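Local coordinates for protein putative branched-chain amino acid aminotransferase IlvE (Streptococcus mutans, PDB 4DQN) that probably catalyses the pyridoxal-phosphate-dependent exchange of amino groups between leucine, isoleucine or valine and 2-oxoglutarate in branched-chain amino acid biosynthesis, at residues Gly32-Gly37 with Thr100-Asp105; Arg85-Ala90 with Met95-Thr100; Lys108-Ala113 with Phe150-Met155. All coordinates share one frame; numbering follows the deposited sequence.

Contact 1: Gly32-Gly37 with Thr100-Asp105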
ATOM      1  N   GLY A  32      18.312   6.185  14.787  1.00 37.25           N
ATOM      2  CA  GLY A  32      18.589   7.269  13.868  1.00 36.49           C
ATOM      3  C   GLY A  32      19.755   7.076  12.911  1.00 34.72           C
ATOM      4  O   GLY A  32      20.144   8.035  12.242  1.00 35.54           O
ATOM      5  N   LYS A  33      20.308   5.859  12.829  1.00 35.49           N
ATOM      6  CA  LYS A  33      21.482   5.590  11.971  1.00 35.68           C
ATOM      7  C   LYS A  33      21.350   4.287  11.183  1.00 28.60           C
ATOM      8  O   LYS A  33      20.793   3.318  11.695  1.00 27.18           O
ATOM      9  CB  LYS A  33      22.763   5.469  12.813  1.00 36.25           C
ATOM     10  CG  LYS A  33      22.995   6.560  13.831  1.00 46.63           C
ATOM     11  CD  LYS A  33      23.283   7.907  13.160  1.00 54.28           C
ATOM     12  CE  LYS A  33      23.609   8.990  14.193  1.00 55.12           C
ATOM     13  NZ  LYS A  33      22.550   9.068  15.248  1.00 55.80           N
ATOM     14  N   TRP A  34      21.873   4.267   9.951  1.00 30.37           N
ATOM     15  CA  TRP A  34      22.102   3.017   9.216  1.00 30.32           C
ATOM     16  C   TRP A  34      23.395   2.373   9.697  1.00 29.76           C
ATOM     17  O   TRP A  34      24.379   3.072   9.922  1.00 28.50           O
ATOM     18  CB  TRP A  34      22.271   3.278   7.708  1.00 27.52           C
ATOM     19  CG  TRP A  34      21.010   3.662   7.016  1.00 26.06           C
ATOM     20  CD1 TRP A  34      20.674   4.901   6.551  1.00 26.92           C
ATOM     21  CD2 TRP A  34      19.900   2.802   6.729  1.00 26.86           C
ATOM     22  NE1 TRP A  34      19.415   4.862   5.976  1.00 27.15           N
ATOM     23  CE2 TRP A  34      18.921   3.585   6.085  1.00 27.20           C
ATOM     24  CE3 TRP A  34      19.648   1.442   6.941  1.00 26.20           C
ATOM     25  CZ2 TRP A  34      17.705   3.047   5.655  1.00 24.20           C
ATOM     26  CZ3 TRP A  34      18.427   0.912   6.522  1.00 24.48           C
ATOM     27  CH2 TRP A  34      17.478   1.712   5.887  1.00 24.28           C
ATOM     28  N   ASP A  35      23.413   1.051   9.832  1.00 28.39           N
ATOM     29  CA  ASP A  35      24.694   0.359   9.990  1.00 27.18           C
ATOM     30  C   ASP A  35      25.409   0.360   8.638  1.00 30.29           C
ATOM     31  O   ASP A  35      24.862   0.880   7.656  1.00 28.64           O
ATOM     32  CB  ASP A  35      24.541  -1.054  10.578  1.00 25.96           C
ATOM     33  CG  ASP A  35      23.808  -2.029   9.658  1.00 29.62           C
ATOM     34  OD1 ASP A  35      23.195  -2.972  10.199  1.00 31.65           O
ATOM     35  OD2 ASP A  35      23.846  -1.901   8.411  1.00 27.68           O
ATOM     36  N   ASP A  36      26.615  -0.208   8.582  1.00 29.97           N
ATOM     37  CA  ASP A  36      27.419  -0.175   7.358  1.00 31.27           C
ATOM     38  C   ASP A  36      26.936  -1.144   6.292  1.00 30.35           C
ATOM     39  O   ASP A  36      27.380  -1.073   5.151  1.00 30.22           O
ATOM     40  CB  ASP A  36      28.884  -0.510   7.663  1.00 28.64           C
ATOM     41  CG  ASP A  36      29.557   0.528   8.539  1.00 32.81           C
ATOM     42  OD1 ASP A  36      28.990   1.634   8.725  1.00 30.28           O
ATOM     43  OD2 ASP A  36      30.665   0.235   9.046  1.00 29.91           O
ATOM     44  N   GLY A  37      26.066  -2.078   6.666  1.00 27.25           N
ATOM     45  CA  GLY A  37      25.608  -3.084   5.722  1.00 28.81           C
ATOM     46  C   GLY A  37      26.533  -4.292   5.676  1.00 32.92           C
ATOM     47  O   GLY A  37      27.725  -4.184   5.979  1.00 33.36           O
ATOM     48  N   THR A 100      22.853   8.134  -1.584  1.00 28.59           N
ATOM     49  CA  THR A 100      23.232   7.659  -2.914  1.00 27.08           C
ATOM     50  C   THR A 100      24.513   6.830  -2.897  1.00 26.74           C
ATOM     51  O   THR A 100      24.576   5.771  -3.527  1.00 27.20           O
ATOM     52  CB  THR A 100      23.361   8.836  -3.862  1.00 27.29           C
ATOM     53  OG1 THR A 100      22.090   9.496  -3.928  1.00 28.52           O
ATOM     54  CG2 THR A 100      23.774   8.379  -5.266  1.00 27.95           C
ATOM     55  N   ASP A 101      25.531   7.278  -2.168  1.00 30.48           N
ATOM     56  CA  ASP A 101      26.756   6.485  -2.127  1.00 31.86           C
ATOM     57  C   ASP A 101      26.539   5.124  -1.456  1.00 30.00           C
ATOM     58  O   ASP A 101      27.090   4.130  -1.915  1.00 27.75           O
ATOM     59  CB  ASP A 101      27.953   7.257  -1.544  1.00 34.98           C
ATOM     60  CG  ASP A 101      27.754   7.664  -0.096  1.00 41.46           C
ATOM     61  OD1 ASP A 101      28.702   8.252   0.468  1.00 50.32           O
ATOM     62  OD2 ASP A 101      26.672   7.417   0.486  1.00 37.77           O
ATOM     63  N   LYS A 102      25.711   5.070  -0.410  1.00 24.94           N
ATOM     64  CA  LYS A 102      25.392   3.794   0.246  1.00 26.06           C
ATOM     65  C   LYS A 102      24.662   2.868  -0.729  1.00 27.64           C
ATOM     66  O   LYS A 102      25.007   1.688  -0.857  1.00 27.35           O
ATOM     67  CB  LYS A 102      24.521   4.025   1.503  1.00 28.31           C
ATOM     68  CG  LYS A 102      24.112   2.745   2.250  1.00 25.75           C
ATOM     69  CD  LYS A 102      23.211   3.096   3.442  1.00 26.62           C
ATOM     70  CE  LYS A 102      22.856   1.876   4.268  1.00 26.39           C
ATOM     71  NZ  LYS A 102      24.048   1.173   4.837  1.00 26.62           N
ATOM     72  N   PHE A 103      23.658   3.421  -1.415  1.00 26.41           N
ATOM     73  CA  PHE A 103      22.839   2.679  -2.371  1.00 24.92           C
ATOM     74  C   PHE A 103      23.683   2.067  -3.498  1.00 28.91           C
ATOM     75  O   PHE A 103      23.566   0.867  -3.809  1.00 27.87           O
ATOM     76  CB  PHE A 103      21.780   3.634  -2.957  1.00 23.90           C
ATOM     77  CG  PHE A 103      20.823   2.985  -3.937  1.00 25.64           C
ATOM     78  CD1 PHE A 103      21.194   2.784  -5.266  1.00 26.22           C
ATOM     79  CD2 PHE A 103      19.539   2.610  -3.533  1.00 25.43           C
ATOM     80  CE1 PHE A 103      20.309   2.183  -6.176  1.00 27.57           C
ATOM     81  CE2 PHE A 103      18.642   2.024  -4.434  1.00 26.20           C
ATOM     82  CZ  PHE A 103      19.029   1.812  -5.762  1.00 23.74           C
ATOM     83  N   ILE A 104      24.525   2.890  -4.117  1.00 26.48           N
ATOM     84  CA  ILE A 104      25.287   2.440  -5.276  1.00 27.18           C
ATOM     85  C   ILE A 104      26.334   1.428  -4.839  1.00 27.84           C
ATOM     86  O   ILE A 104      26.528   0.406  -5.497  1.00 28.22           O
ATOM     87  CB  ILE A 104      25.934   3.618  -6.015  1.00 27.19           C
ATOM     88  CG1 ILE A 104      24.853   4.468  -6.684  1.00 28.30           C
ATOM     89  CG2 ILE A 104      26.901   3.135  -7.089  1.00 28.05           C
ATOM     90  CD1 ILE A 104      25.413   5.773  -7.257  1.00 27.75           C
ATOM     91  N   ASP A 105      26.991   1.694  -3.713  1.00 27.46           N
ATOM     92  CA  ASP A 105      27.967   0.750  -3.190  1.00 29.43           C
ATOM     93  C   ASP A 105      27.321  -0.587  -2.885  1.00 27.48           C
ATOM     94  O   ASP A 105      27.897  -1.647  -3.150  1.00 26.45           O
ATOM     95  CB  ASP A 105      28.624   1.281  -1.918  1.00 29.26           C
ATOM     96  CG  ASP A 105      29.542   0.261  -1.291  1.00 33.57           C
ATOM     97  OD1 ASP A 105      30.625   0.029  -1.859  1.00 35.15           O
ATOM     98  OD2 ASP A 105      29.175  -0.333  -0.248  1.00 32.79           O
TER
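K102, on the first turns of helix 100-113, spans the gap to segment 32-37 and makes nearly all of this contact with W34 and D35. The helix begins at T100, and K102 is the first of its residues to reach across. Its side chain leaves the helix toward the strand: CG lies anti to the backbone N (chi1 179°), and the chain stays extended until chi4 turns the amino group aside. At this bend CE lies over one face of the W34 indole, 3.6 Å above its plane and offset toward the rim, and it also touches W34 CB at 3.8 Å. The two side chains cross at about a right angle. Beyond the ring, K102 NZ donates to D35 O at 2.9 Å, in the carbonyl plane, with a C=O...N angle of 157°. NZ also bonds to Y25 OH and S27 OG of strand 24-30, so three oxygens grip the ammonium and fix its direction.

Segment 32-37 lies on strand 33-40, the outermost strand at one end of the antiparallel sheet within this chain, and K102 ties that margin to the helix. Where the strand is interrupted after W34, D35 OD2 accepts from G37 N (2.8 Å), forming an Asx turn; the same oxygen bonds S27 OG. This carboxylate oxygen lies 4.7 Å from K102 NZ, close enough that its charge may favour the protonated amine without direct contact. F103, the next residue, leaves the helix in a different direction and packs its ring on L86 and P131.

Contact 2: Arg85-Ala90 with Met95-Thr100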
ATOM      1  N   ARG A  85      15.422   8.469  -6.634  1.00 25.55           N
ATOM      2  CA  ARG A  85      13.997   8.153  -6.633  1.00 28.31           C
ATOM      3  C   ARG A  85      13.575   7.459  -5.334  1.00 28.21           C
ATOM      4  O   ARG A  85      12.503   7.756  -4.783  1.00 26.81           O
ATOM      5  CB  ARG A  85      13.611   7.316  -7.861  1.00 26.23           C
ATOM      6  CG  ARG A  85      12.109   7.044  -7.938  1.00 31.19           C
ATOM      7  CD  ARG A  85      11.688   6.398  -9.251  1.00 33.12           C
ATOM      8  NE  ARG A  85      12.229   5.046  -9.413  1.00 31.69           N
ATOM      9  CZ  ARG A  85      12.021   4.277 -10.486  1.00 36.29           C
ATOM     10  NH1 ARG A  85      11.297   4.731 -11.501  1.00 33.80           N
ATOM     11  NH2 ARG A  85      12.543   3.051 -10.547  1.00 34.01           N
ATOM     12  N   LEU A  86      14.417   6.551  -4.836  1.00 24.24           N
ATOM     13  CA  LEU A  86      14.147   5.886  -3.560  1.00 26.78           C
ATOM     14  C   LEU A  86      14.171   6.888  -2.408  1.00 28.43           C
ATOM     15  O   LEU A  86      13.468   6.705  -1.416  1.00 25.60           O
ATOM     16  CB  LEU A  86      15.177   4.775  -3.287  1.00 25.09           C
ATOM     17  CG  LEU A  86      14.776   3.440  -2.639  1.00 31.87           C
ATOM     18  CD1 LEU A  86      15.907   2.822  -1.818  1.00 25.74           C
ATOM     19  CD2 LEU A  86      13.459   3.464  -1.868  1.00 26.66           C
ATOM     20  N   GLN A  87      14.985   7.938  -2.526  1.00 25.87           N
ATOM     21  CA  GLN A  87      15.049   8.945  -1.472  1.00 27.18           C
ATOM     22  C   GLN A  87      13.755   9.738  -1.431  1.00 26.46           C
ATOM     23  O   GLN A  87      13.215  10.013  -0.360  1.00 25.90           O
ATOM     24  CB  GLN A  87      16.256   9.879  -1.676  1.00 26.00           C
ATOM     25  CG  GLN A  87      17.588   9.268  -1.242  1.00 25.18           C
ATOM     26  CD  GLN A  87      18.760   9.765  -2.071  1.00 28.30           C
ATOM     27  OE1 GLN A  87      18.644  10.753  -2.804  1.00 28.06           O
ATOM     28  NE2 GLN A  87      19.892   9.081  -1.966  1.00 28.78           N
ATOM     29  N   ARG A  88      13.248  10.112  -2.599  1.00 26.90           N
ATOM     30  CA  ARG A  88      11.978  10.819  -2.655  1.00 28.71           C
ATOM     31  C   ARG A  88      10.825   9.917  -2.199  1.00 29.75           C
ATOM     32  O   ARG A  88       9.900  10.365  -1.519  1.00 28.20           O
ATOM     33  CB  ARG A  88      11.727  11.348  -4.063  1.00 32.72           C
ATOM     34  CG  ARG A  88      12.592  12.548  -4.416  1.00 34.45           C
ATOM     35  CD  ARG A  88      12.178  13.127  -5.755  1.00 39.35           C
ATOM     36  NE  ARG A  88      12.699  12.325  -6.851  1.00 42.24           N
ATOM     37  CZ  ARG A  88      13.933  12.460  -7.340  1.00 43.46           C
ATOM     38  NH1 ARG A  88      14.761  13.364  -6.818  1.00 43.85           N
ATOM     39  NH2 ARG A  88      14.340  11.690  -8.338  1.00 40.80           N
ATOM     40  N   THR A  89      10.896   8.638  -2.554  1.00 25.98           N
ATOM     41  CA  THR A  89       9.874   7.675  -2.137  1.00 25.82           C
ATOM     42  C   THR A  89       9.868   7.507  -0.613  1.00 26.95           C
ATOM     43  O   THR A  89       8.804   7.428   0.028  1.00 27.50           O
ATOM     44  CB  THR A  89      10.094   6.315  -2.833  1.00 27.44           C
ATOM     45  OG1 THR A  89       9.917   6.478  -4.249  1.00 30.18           O
ATOM     46  CG2 THR A  89       9.101   5.310  -2.351  1.00 26.86           C
ATOM     47  N   ALA A  90      11.058   7.460  -0.031  1.00 24.12           N
ATOM     48  CA  ALA A  90      11.206   7.346   1.420  1.00 23.83           C
ATOM     49  C   ALA A  90      10.598   8.551   2.129  1.00 26.80           C
ATOM     50  O   ALA A  90       9.870   8.409   3.135  1.00 26.01           O
ATOM     51  CB  ALA A  90      12.689   7.218   1.764  1.00 23.82           C
ATOM     52  N   MET A  95      10.112   7.403   5.702  1.00 25.77           N
ATOM     53  CA  MET A  95      11.194   6.451   5.947  1.00 25.54           C
ATOM     54  C   MET A  95      12.503   7.208   5.790  1.00 26.33           C
ATOM     55  O   MET A  95      12.581   8.131   4.985  1.00 26.93           O
ATOM     56  CB  MET A  95      11.146   5.288   4.933  1.00 25.23           C
ATOM     57  CG  MET A  95       9.862   4.443   5.033  1.00 26.04           C
ATOM     58  SD  MET A  95       9.975   2.804   4.257  1.00 28.84           S
ATOM     59  CE  MET A  95       9.702   3.300   2.574  1.00 24.84           C
ATOM     60  N   PRO A  96      13.533   6.836   6.571  1.00 26.95           N
ATOM     61  CA  PRO A  96      14.834   7.512   6.443  1.00 28.32           C
ATOM     62  C   PRO A  96      15.459   7.216   5.093  1.00 27.14           C
ATOM     63  O   PRO A  96      15.340   6.082   4.596  1.00 27.90           O
ATOM     64  CB  PRO A  96      15.678   6.868   7.548  1.00 26.84           C
ATOM     65  CG  PRO A  96      14.996   5.520   7.835  1.00 28.51           C
ATOM     66  CD  PRO A  96      13.529   5.813   7.631  1.00 26.53           C
ATOM     67  N   GLN A  97      16.117   8.205   4.500  1.00 27.03           N
ATOM     68  CA  GLN A  97      16.729   8.009   3.193  1.00 24.70           C
ATOM     69  C   GLN A  97      17.940   7.076   3.234  1.00 25.61           C
ATOM     70  O   GLN A  97      18.693   7.044   4.209  1.00 25.75           O
ATOM     71  CB  GLN A  97      17.151   9.355   2.603  1.00 25.57           C
ATOM     72  CG  GLN A  97      15.998  10.271   2.184  1.00 25.01           C
ATOM     73  CD  GLN A  97      16.508  11.542   1.545  1.00 30.80           C
ATOM     74  OE1 GLN A  97      17.681  11.619   1.169  1.00 26.84           O
ATOM     75  NE2 GLN A  97      15.649  12.544   1.427  1.00 27.73           N
ATOM     76  N   VAL A  98      18.124   6.316   2.162  1.00 25.48           N
ATOM     77  CA  VAL A  98      19.372   5.595   1.936  1.00 25.37           C
ATOM     78  C   VAL A  98      20.206   6.503   1.044  1.00 24.96           C
ATOM     79  O   VAL A  98      19.794   6.795  -0.081  1.00 28.50           O
ATOM     80  CB  VAL A  98      19.113   4.259   1.198  1.00 25.23           C
ATOM     81  CG1 VAL A  98      20.431   3.587   0.796  1.00 26.09           C
ATOM     82  CG2 VAL A  98      18.291   3.319   2.069  1.00 23.91           C
ATOM     83  N   PRO A  99      21.354   7.000   1.548  1.00 27.62           N
ATOM     84  CA  PRO A  99      22.168   7.920   0.737  1.00 26.00           C
ATOM     85  C   PRO A  99      22.631   7.298  -0.580  1.00 27.40           C
ATOM     86  O   PRO A  99      22.779   6.077  -0.677  1.00 25.56           O
ATOM     87  CB  PRO A  99      23.373   8.224   1.644  1.00 27.62           C
ATOM     88  CG  PRO A  99      22.786   8.092   3.078  1.00 33.17           C
ATOM     89  CD  PRO A  99      21.825   6.914   2.948  1.00 23.86           C
ATOM     90  N   THR A 100      22.853   8.134  -1.584  1.00 28.59           N
ATOM     91  CA  THR A 100      23.232   7.659  -2.914  1.00 27.08           C
ATOM     92  C   THR A 100      24.513   6.830  -2.897  1.00 26.74           C
ATOM     93  O   THR A 100      24.576   5.771  -3.527  1.00 27.20           O
ATOM     94  CB  THR A 100      23.361   8.836  -3.862  1.00 27.29           C
ATOM     95  OG1 THR A 100      22.090   9.496  -3.928  1.00 28.52           O
ATOM     96  CG2 THR A 100      23.774   8.379  -5.266  1.00 27.95           C
TER
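Two hydrogen bonds from Q87 NE2 hold the end of this side chain against segment 95-100. One goes to V98 O at 3.0 Å and is nearly straight, with an N-H...O angle of 172°; the other reaches T100 OG1, also at 3.0 Å. Both acceptors lie close to the plane of the Q87 amide, so its two N-H groups are used together and the rotation of the amide is fixed. A third bond is made by backbone atoms alone: M95 N donates to A90 O at 2.8 Å.

Van der Waals packing joins the two glutamines. The Q97 amide lies against the aliphatic part of Q87, its OE1 3.4 Å from Q87 CG. The amide planes are only 17° apart although the side chains cross at about a right angle. Q97 NE2 is held by D91 OD1.

The closest apolar pair is A90 CB and M95 CB, 4.0 Å apart, beside L133 of the sheet. Together the hydrogen bonds and packing close a helix-loop-helix connection: the loop folds back along helix 79-92, and Q87 grips it on both sides of P99, the N-cap of helix 100-113.

Contact 3: Lys108-Ala113 with Phe150-Met155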
ATOM      1  N   LYS A 108      26.644  -2.488  -6.132  1.00 26.42           N
ATOM      2  CA  LYS A 108      27.888  -3.081  -6.620  1.00 27.09           C
ATOM      3  C   LYS A 108      28.322  -4.315  -5.831  1.00 27.21           C
ATOM      4  O   LYS A 108      28.739  -5.313  -6.427  1.00 27.24           O
ATOM      5  CB  LYS A 108      29.003  -2.041  -6.618  1.00 27.81           C
ATOM      6  CG  LYS A 108      28.797  -0.943  -7.642  1.00 29.74           C
ATOM      7  CD  LYS A 108      30.056  -0.088  -7.758  1.00 36.95           C
ATOM      8  CE  LYS A 108      29.891   0.970  -8.837  1.00 38.79           C
ATOM      9  NZ  LYS A 108      31.101   1.847  -8.973  1.00 39.81           N
ATOM     10  N   GLN A 109      28.237  -4.252  -4.497  1.00 25.63           N
ATOM     11  CA  GLN A 109      28.572  -5.411  -3.666  1.00 27.07           C
ATOM     12  C   GLN A 109      27.758  -6.640  -4.045  1.00 27.73           C
ATOM     13  O   GLN A 109      28.287  -7.757  -4.057  1.00 29.39           O
ATOM     14  CB  GLN A 109      28.326  -5.121  -2.181  1.00 28.52           C
ATOM     15  CG  GLN A 109      29.350  -4.220  -1.512  1.00 31.41           C
ATOM     16  CD  GLN A 109      29.121  -4.147  -0.013  1.00 29.99           C
ATOM     17  OE1 GLN A 109      29.097  -5.168   0.667  1.00 32.60           O
ATOM     18  NE2 GLN A 109      28.924  -2.937   0.501  1.00 27.83           N
ATOM     19  N   VAL A 110      26.466  -6.448  -4.325  1.00 27.42           N
ATOM     20  CA  VAL A 110      25.609  -7.574  -4.693  1.00 23.65           C
ATOM     21  C   VAL A 110      25.994  -8.146  -6.059  1.00 25.25           C
ATOM     22  O   VAL A 110      26.068  -9.367  -6.224  1.00 28.65           O
ATOM     23  CB  VAL A 110      24.115  -7.194  -4.656  1.00 23.97           C
ATOM     24  CG1 VAL A 110      23.246  -8.365  -5.135  1.00 24.23           C
ATOM     25  CG2 VAL A 110      23.724  -6.816  -3.237  1.00 24.91           C
ATOM     26  N   VAL A 111      26.258  -7.272  -7.026  1.00 26.54           N
ATOM     27  CA  VAL A 111      26.679  -7.717  -8.353  1.00 25.71           C
ATOM     28  C   VAL A 111      27.983  -8.497  -8.269  1.00 30.40           C
ATOM     29  O   VAL A 111      28.078  -9.624  -8.780  1.00 29.45           O
ATOM     30  CB  VAL A 111      26.878  -6.534  -9.298  1.00 27.93           C
ATOM     31  CG1 VAL A 111      27.387  -7.021 -10.639  1.00 29.42           C
ATOM     32  CG2 VAL A 111      25.557  -5.771  -9.470  1.00 24.41           C
ATOM     33  N   ARG A 112      28.983  -7.912  -7.610  1.00 28.23           N
ATOM     34  CA  ARG A 112      30.267  -8.591  -7.426  1.00 30.44           C
ATOM     35  C   ARG A 112      30.116  -9.935  -6.713  1.00 30.47           C
ATOM     36  O   ARG A 112      30.709 -10.926  -7.148  1.00 28.31           O
ATOM     37  CB  ARG A 112      31.289  -7.694  -6.704  1.00 29.84           C
ATOM     38  CG  ARG A 112      31.693  -6.446  -7.492  1.00 34.71           C
ATOM     39  CD  ARG A 112      32.934  -5.760  -6.910  1.00 37.63           C
ATOM     40  NE  ARG A 112      32.829  -5.604  -5.461  1.00 43.32           N
ATOM     41  CZ  ARG A 112      32.576  -4.452  -4.846  1.00 43.55           C
ATOM     42  NH1 ARG A 112      32.409  -3.347  -5.559  1.00 43.11           N
ATOM     43  NH2 ARG A 112      32.496  -4.404  -3.518  1.00 40.73           N
ATOM     44  N   ALA A 113      29.299  -9.998  -5.656  1.00 26.69           N
ATOM     45  CA  ALA A 113      29.195 -11.232  -4.876  1.00 25.17           C
ATOM     46  C   ALA A 113      28.508 -12.345  -5.664  1.00 29.80           C
ATOM     47  O   ALA A 113      28.684 -13.532  -5.371  1.00 28.59           O
ATOM     48  CB  ALA A 113      28.462 -10.977  -3.549  1.00 28.78           C
ATOM     49  N   PHE A 150      17.134  -2.051   4.899  1.00 22.39           N
ATOM     50  CA  PHE A 150      17.415  -1.845   3.484  1.00 22.65           C
ATOM     51  C   PHE A 150      18.156  -3.074   2.977  1.00 22.50           C
ATOM     52  O   PHE A 150      19.222  -3.429   3.492  1.00 24.87           O
ATOM     53  CB  PHE A 150      18.246  -0.571   3.251  1.00 21.88           C
ATOM     54  CG  PHE A 150      18.656  -0.362   1.800  1.00 23.87           C
ATOM     55  CD1 PHE A 150      17.695  -0.191   0.800  1.00 22.93           C
ATOM     56  CD2 PHE A 150      19.998  -0.326   1.443  1.00 23.93           C
ATOM     57  CE1 PHE A 150      18.081   0.002  -0.549  1.00 23.74           C
ATOM     58  CE2 PHE A 150      20.398  -0.130   0.105  1.00 25.61           C
ATOM     59  CZ  PHE A 150      19.437   0.037  -0.890  1.00 24.86           C
ATOM     60  N   THR A 151      17.577  -3.745   1.987  1.00 23.23           N
ATOM     61  CA  THR A 151      18.206  -4.929   1.426  1.00 24.44           C
ATOM     62  C   THR A 151      18.214  -4.876  -0.100  1.00 25.60           C
ATOM     63  O   THR A 151      17.299  -4.327  -0.712  1.00 23.35           O
ATOM     64  CB  THR A 151      17.520  -6.228   1.947  1.00 25.60           C
ATOM     65  OG1 THR A 151      18.183  -7.379   1.412  1.00 25.83           O
ATOM     66  CG2 THR A 151      16.021  -6.272   1.581  1.00 21.78           C
ATOM     67  N   ILE A 152      19.273  -5.400  -0.714  1.00 25.91           N
ATOM     68  CA  ILE A 152      19.260  -5.601  -2.161  1.00 24.19           C
ATOM     69  C   ILE A 152      19.549  -7.055  -2.470  1.00 24.78           C
ATOM     70  O   ILE A 152      20.627  -7.569  -2.135  1.00 24.18           O
ATOM     71  CB  ILE A 152      20.315  -4.748  -2.901  1.00 22.97           C
ATOM     72  CG1 ILE A 152      20.210  -3.259  -2.526  1.00 22.11           C
ATOM     73  CG2 ILE A 152      20.169  -4.923  -4.415  1.00 23.16           C
ATOM     74  CD1 ILE A 152      21.206  -2.351  -3.311  1.00 22.54           C
ATOM     75  N   PHE A 153      18.586  -7.720  -3.108  1.00 22.02           N
ATOM     76  CA  PHE A 153      18.802  -9.064  -3.622  1.00 23.54           C
ATOM     77  C   PHE A 153      18.721  -9.069  -5.148  1.00 25.24           C
ATOM     78  O   PHE A 153      18.274  -8.089  -5.754  1.00 23.17           O
ATOM     79  CB  PHE A 153      17.858 -10.101  -2.986  1.00 23.36           C
ATOM     80  CG  PHE A 153      16.387  -9.823  -3.168  1.00 23.92           C
ATOM     81  CD1 PHE A 153      15.701  -9.025  -2.256  1.00 24.59           C
ATOM     82  CD2 PHE A 153      15.675 -10.425  -4.200  1.00 23.37           C
ATOM     83  CE1 PHE A 153      14.341  -8.791  -2.398  1.00 24.00           C
ATOM     84  CE2 PHE A 153      14.310 -10.193  -4.361  1.00 24.62           C
ATOM     85  CZ  PHE A 153      13.632  -9.384  -3.450  1.00 23.35           C
ATOM     86  N   ALA A 154      19.194 -10.151  -5.763  1.00 23.46           N
ATOM     87  CA  ALA A 154      19.383 -10.177  -7.215  1.00 24.88           C
ATOM     88  C   ALA A 154      18.923 -11.475  -7.860  1.00 25.80           C
ATOM     89  O   ALA A 154      18.832 -12.517  -7.209  1.00 26.49           O
ATOM     90  CB  ALA A 154      20.851  -9.905  -7.564  1.00 27.81           C
ATOM     91  N   MET A 155      18.647 -11.411  -9.159  1.00 25.50           N
ATOM     92  CA  MET A 155      18.237 -12.589  -9.907  1.00 28.73           C
ATOM     93  C   MET A 155      18.481 -12.336 -11.385  1.00 27.34           C
ATOM     94  O   MET A 155      18.285 -11.220 -11.879  1.00 28.28           O
ATOM     95  CB  MET A 155      16.756 -12.914  -9.667  1.00 27.40           C
ATOM     96  CG  MET A 155      15.800 -11.841 -10.170  1.00 25.84           C
ATOM     97  SD  MET A 155      14.589 -11.349  -8.924  1.00 30.27           S
ATOM     98  CE  MET A 155      15.646 -10.464  -7.763  1.00 25.64           C
TER
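Segment 108-113 of helix 100-113 passes over segment 150-155 of strand 147-157 with its closest backbone approach at V110 and F153, whose CA atoms are 7.0 Å apart. V110 alone carries the helix side of the contact. Its two methyls divide the strand between them: CG1, anti to the backbone N (chi1 176°), meets A154 CB at 3.7 Å, while CG2 approaches I152 O at 3.4 Å and I152 CB at 4.0 Å. The valine thus bridges two residues whose side chains emerge from the same face of the strand, with the I152 carbonyl between them. V110 and I152 cross at a slant, and I152 meets the valine with CB and CG2.

T151 and F153 point to the other face, as expected from strand alternation; there F153 packs on E49 of the second subunit. On the helix-facing side Y25 touches V110 and P131 touches I152, so neighbouring strands of the sheet continue the apolar layer.

No hydrogen bond or ion pair crosses between the segments, and all three touching residues are buried. Helix and strand are therefore held here by the fit of methyl groups and the exclusion of water, with little to impose direction beyond side-chain shape.

In the fold
All three contacts lie where helices 79-92 and 100-113 pack against the seven-stranded antiparallel sheet. Contact 2 comes within the span of chain bracketed by contact 1, and contact 3 opens after both. Their centres lie 11 Å (contacts 1 and 2), 13 Å (1 and 3) and 18 Å (2 and 3) apart. Contact 1 shares T100 with contact 2 and helix 100-113 with contact 3. The side chains of W34, V98, L86, F103 and F150 meet between them, and W34 NE1 probably bonds Q97 O, joining the inter-helix loop to the edge strand. The two helices thus pack on one sheet, with the side chain of the predicted cofactor lysine K188 about 9 Å from that of M95.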